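Local coordinates for porphyranase B (Zobellia galactanivorans, PDB 3JUU), which hydrolyses the sulfated red-algal polysaccharide porphyran at beta-1,4 linkages between D-galactose and L-galactose-6-sulfate, as a family 16 glycoside hydrolase with a jelly-roll beta-sandwich fold, at residues Q52-A64 against M240-K252. Sequence-based numbering, arbitrary orientation.
Sequences QGWIGRAPGLFLA and MVVETYDWNPVPK. With GOL (glycerol), chain H.
Arg57 reaches from the loop before strand 60-62 to Glu243, which follows strand 237-242 in the substrate cleft. Arg57 CB and CG run past the carbonyl oxygen of Thr244, and Arg57 CD lies 3.4 Å from Asp246 OD1. With CG anti to the backbone N (chi1 179°) and a bend at chi3, the guanidinium turns in toward the carboxylate, their planes 10° apart. Arg57 NH1 donates to the anti lone pair of Glu243 OE1 at 2.8 Å, a flat salt bridge. Arg57 NH1 also donates to Thr244 O (2.9 Å). Arg57 NH2 bonds to O3 of a glycerol, which itself donates to Glu243 OE1. Trp54 CZ2 lies above one guanidinium face, displaced toward its rim, while Trp54 CH2, at the indole edge, meets Glu243 OE1 at 3.5 Å. Two waters each bridge Ala58 O and Asp246 OD1. Ser122 bonds Glu243 OE2, and Tyr245 OH bonds the probable proton donor Glu148. A leucine in place of Arg57 would probably leave Glu243 without its charged mate and Thr244 O without this donor. Trp54, Arg57 and Glu243, all probable substrate-binding residues, line a pocket that joins an aromatic ring to a paired charge, where glycerol, probably from the crystallisation liquor, may mimic sugar hydroxyls.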
# COMPACT_ATOMS: atom_id res chain seq x y z
N GLN A 52 -4.28 -12.71 9.31
CA GLN A 52 -5.17 -11.96 8.39
C GLN A 52 -5.95 -12.85 7.38
O GLN A 52 -5.52 -13.98 7.08
CB GLN A 52 -4.40 -10.86 7.67
CG GLN A 52 -3.52 -11.35 6.45
CD GLN A 52 -2.21 -11.98 6.91
OE1 GLN A 52 -1.87 -11.94 8.10
NE2 GLN A 52 -1.46 -12.53 5.97
N GLY A 53 -7.04 -12.31 6.82
CA GLY A 53 -7.88 -13.06 5.81
C GLY A 53 -7.04 -13.41 4.56
O GLY A 53 -7.17 -14.50 4.03
N TRP A 54 -6.21 -12.50 4.07
CA TRP A 54 -5.52 -12.75 2.80
C TRP A 54 -4.15 -13.38 3.04
O TRP A 54 -3.26 -12.76 3.61
CB TRP A 54 -5.45 -11.43 2.02
CG TRP A 54 -4.89 -11.57 0.63
CD1 TRP A 54 -4.97 -12.67 -0.19
CD2 TRP A 54 -4.15 -10.55 -0.10
NE1 TRP A 54 -4.31 -12.37 -1.40
CE2 TRP A 54 -3.80 -11.09 -1.34
CE3 TRP A 54 -3.77 -9.22 0.20
CZ2 TRP A 54 -3.09 -10.34 -2.30
CZ3 TRP A 54 -3.08 -8.50 -0.72
CH2 TRP A 54 -2.75 -9.03 -1.97
N ILE A 55 -3.98 -14.64 2.64
CA ILE A 55 -2.69 -15.30 2.88
C ILE A 55 -1.63 -14.98 1.82
O ILE A 55 -0.46 -15.31 2.03
CB ILE A 55 -2.89 -16.88 2.97
CG1 ILE A 55 -3.18 -17.46 1.60
CG2 ILE A 55 -3.98 -17.17 4.07
CD1 ILE A 55 -3.18 -19.01 1.61
N GLY A 56 -2.02 -14.34 0.72
CA GLY A 56 -1.13 -14.12 -0.41
C GLY A 56 -1.69 -14.59 -1.71
O GLY A 56 -2.48 -15.58 -1.75
N ARG A 57 -1.37 -13.88 -2.79
CA ARG A 57 -1.77 -14.36 -4.10
C ARG A 57 -0.74 -15.39 -4.53
O ARG A 57 0.47 -15.08 -4.58
CB ARG A 57 -1.82 -13.21 -5.11
CG ARG A 57 -2.21 -13.60 -6.55
CD ARG A 57 -2.33 -12.35 -7.46
NE ARG A 57 -3.21 -11.28 -6.89
CZ ARG A 57 -2.81 -10.16 -6.30
NH1 ARG A 57 -1.50 -9.85 -6.11
NH2 ARG A 57 -3.72 -9.29 -5.87
N ALA A 58 -1.18 -16.59 -4.93
CA ALA A 58 -0.13 -17.56 -5.30
C ALA A 58 0.68 -17.02 -6.51
O ALA A 58 0.13 -16.44 -7.43
CB ALA A 58 -0.73 -18.95 -5.61
N PRO A 59 1.99 -17.23 -6.54
CA PRO A 59 2.77 -18.14 -5.69
C PRO A 59 3.51 -17.44 -4.52
O PRO A 59 4.44 -18.04 -3.97
CB PRO A 59 3.78 -18.73 -6.69
CG PRO A 59 4.15 -17.48 -7.58
CD PRO A 59 2.80 -16.67 -7.67
N GLY A 60 3.12 -16.21 -4.15
CA GLY A 60 3.81 -15.47 -3.06
C GLY A 60 3.01 -15.53 -1.72
O GLY A 60 1.86 -14.99 -1.64
N LEU A 61 3.59 -16.18 -0.70
CA LEU A 61 2.88 -16.42 0.54
C LEU A 61 3.39 -15.36 1.51
O LEU A 61 4.62 -15.19 1.70
CB LEU A 61 3.18 -17.88 1.03
CG LEU A 61 2.48 -18.33 2.34
CD1 LEU A 61 1.00 -18.53 2.00
CD2 LEU A 61 3.12 -19.70 2.82
N PHE A 62 2.45 -14.67 2.22
CA PHE A 62 2.88 -13.67 3.19
C PHE A 62 3.41 -14.33 4.47
O PHE A 62 2.68 -15.13 5.09
CB PHE A 62 1.65 -12.82 3.62
CG PHE A 62 1.00 -12.09 2.45
CD1 PHE A 62 1.83 -11.57 1.45
CD2 PHE A 62 -0.38 -11.86 2.41
CE1 PHE A 62 1.26 -10.82 0.32
CE2 PHE A 62 -0.96 -11.12 1.33
CZ PHE A 62 -0.11 -10.60 0.30
N LEU A 63 4.70 -14.08 4.79
CA LEU A 63 5.28 -14.67 6.00
C LEU A 63 5.43 -13.64 7.06
O LEU A 63 6.04 -12.61 6.82
CB LEU A 63 6.69 -15.23 5.67
CG LEU A 63 6.77 -16.28 4.52
CD1 LEU A 63 8.26 -16.83 4.43
CD2 LEU A 63 5.85 -17.49 4.70
N ALA A 64 5.03 -13.96 8.28
CA ALA A 64 5.31 -13.06 9.41
C ALA A 64 6.82 -12.90 9.61
O ALA A 64 7.30 -11.80 9.98
CB ALA A 64 4.57 -13.58 10.69
N MET A 240 0.54 -2.42 4.02
CA MET A 240 1.87 -2.35 3.40
C MET A 240 2.18 -3.82 3.03
O MET A 240 2.32 -4.70 3.92
CB MET A 240 2.92 -1.79 4.41
CG MET A 240 2.75 -0.25 4.71
SD MET A 240 1.56 -0.12 6.15
CE MET A 240 2.51 -0.56 7.61
N VAL A 241 2.26 -4.11 1.73
CA VAL A 241 2.20 -5.51 1.28
C VAL A 241 3.21 -5.70 0.20
O VAL A 241 3.40 -4.83 -0.70
CB VAL A 241 0.75 -5.88 0.78
CG1 VAL A 241 0.73 -7.26 0.02
CG2 VAL A 241 -0.24 -5.87 2.00
N VAL A 242 3.82 -6.88 0.21
CA VAL A 242 4.82 -7.24 -0.80
C VAL A 242 4.32 -8.60 -1.31
O VAL A 242 4.25 -9.57 -0.52
CB VAL A 242 6.24 -7.39 -0.14
CG1 VAL A 242 7.23 -8.10 -1.15
CG2 VAL A 242 6.79 -5.98 0.27
N GLU A 243 3.92 -8.67 -2.58
CA GLU A 243 3.13 -9.84 -3.06
C GLU A 243 3.64 -10.25 -4.44
O GLU A 243 4.46 -9.52 -5.04
CB GLU A 243 1.67 -9.40 -3.22
CG GLU A 243 1.43 -8.57 -4.47
CD GLU A 243 0.44 -7.45 -4.20
OE1 GLU A 243 -0.76 -7.66 -4.53
OE2 GLU A 243 0.85 -6.39 -3.67
N THR A 244 3.09 -11.33 -5.00
CA THR A 244 3.30 -11.56 -6.47
C THR A 244 2.00 -11.08 -7.17
O THR A 244 0.88 -11.33 -6.70
CB THR A 244 3.53 -13.08 -6.73
OG1 THR A 244 2.52 -13.80 -6.00
CG2 THR A 244 4.96 -13.52 -6.19
N TYR A 245 2.17 -10.40 -8.28
CA TYR A 245 1.07 -10.09 -9.19
C TYR A 245 1.06 -11.10 -10.35
O TYR A 245 2.10 -11.45 -10.86
CB TYR A 245 1.40 -8.74 -9.85
CG TYR A 245 1.29 -7.56 -8.95
CD1 TYR A 245 0.11 -7.25 -8.30
CD2 TYR A 245 2.38 -6.66 -8.84
CE1 TYR A 245 -0.03 -6.03 -7.54
CE2 TYR A 245 2.23 -5.48 -8.13
CZ TYR A 245 1.06 -5.20 -7.45
OH TYR A 245 0.99 -4.00 -6.75
N ASP A 246 -0.12 -11.54 -10.78
CA ASP A 246 -0.20 -12.50 -11.90
C ASP A 246 0.42 -11.96 -13.16
O ASP A 246 0.92 -12.74 -14.01
CB ASP A 246 -1.69 -12.79 -12.18
CG ASP A 246 -2.30 -13.74 -11.13
OD1 ASP A 246 -1.61 -14.25 -10.20
OD2 ASP A 246 -3.49 -13.94 -11.22
N TRP A 247 0.42 -10.62 -13.32
CA TRP A 247 0.87 -10.06 -14.58
C TRP A 247 2.36 -9.79 -14.59
O TRP A 247 2.89 -9.33 -15.60
CB TRP A 247 0.08 -8.75 -14.90
CG TRP A 247 -0.06 -7.87 -13.70
CD1 TRP A 247 -1.08 -7.84 -12.82
CD2 TRP A 247 0.88 -6.86 -13.28
NE1 TRP A 247 -0.86 -6.88 -11.88
CE2 TRP A 247 0.32 -6.25 -12.14
CE3 TRP A 247 2.11 -6.44 -13.74
CZ2 TRP A 247 0.96 -5.23 -11.43
CZ3 TRP A 247 2.77 -5.40 -13.02
CH2 TRP A 247 2.18 -4.82 -11.90
N ASN A 248 3.03 -10.06 -13.44
CA ASN A 248 4.48 -9.93 -13.37
C ASN A 248 5.07 -11.27 -12.85
O ASN A 248 5.35 -11.41 -11.63
CB ASN A 248 4.87 -8.73 -12.46
CG ASN A 248 6.22 -8.13 -12.85
OD1 ASN A 248 7.09 -7.97 -11.98
ND2 ASN A 248 6.44 -7.86 -14.17
N PRO A 249 5.25 -12.23 -13.75
CA PRO A 249 5.57 -13.58 -13.33
C PRO A 249 7.02 -13.79 -12.85
O PRO A 249 7.85 -12.88 -12.88
CB PRO A 249 5.33 -14.43 -14.63
CG PRO A 249 5.43 -13.42 -15.77
CD PRO A 249 4.98 -12.13 -15.21
N VAL A 250 7.28 -15.03 -12.43
CA VAL A 250 8.56 -15.32 -11.78
C VAL A 250 9.64 -15.36 -12.89
O VAL A 250 9.42 -15.95 -13.95
CB VAL A 250 8.48 -16.75 -11.17
CG1 VAL A 250 9.87 -17.10 -10.49
CG2 VAL A 250 7.35 -16.85 -10.10
N PRO A 251 10.82 -14.71 -12.70
CA PRO A 251 11.90 -14.75 -13.72
C PRO A 251 12.60 -16.12 -13.75
O PRO A 251 12.48 -16.89 -12.80
CB PRO A 251 12.94 -13.71 -13.22
CG PRO A 251 12.31 -13.01 -12.03
CD PRO A 251 11.16 -13.86 -11.53
N LYS A 252 13.40 -16.36 -14.76
CA LYS A 252 13.92 -17.73 -15.00
C LYS A 252 14.90 -18.19 -13.91
O LYS A 252 15.19 -19.40 -13.79
CB LYS A 252 14.62 -17.73 -16.39
CG LYS A 252 13.59 -17.81 -17.54
CD LYS A 252 14.27 -17.70 -18.91
CE LYS A 252 13.20 -17.58 -20.02
NZ LYS A 252 13.64 -18.30 -21.32
C1 GOL H . -1.68 -4.26 -3.55
O1 GOL H . -1.25 -5.17 -2.51
C2 GOL H . -3.20 -4.45 -3.82
O2 GOL H . -3.71 -3.73 -4.94
C3 GOL H . -3.74 -5.85 -3.86
O3 GOL H . -3.13 -6.46 -5.00
O HOH W 1 1.35 -12.85 -3.32
O HOH W 2 0.81 -14.17 -8.87
O HOH W 3 -2.42 -16.27 -8.60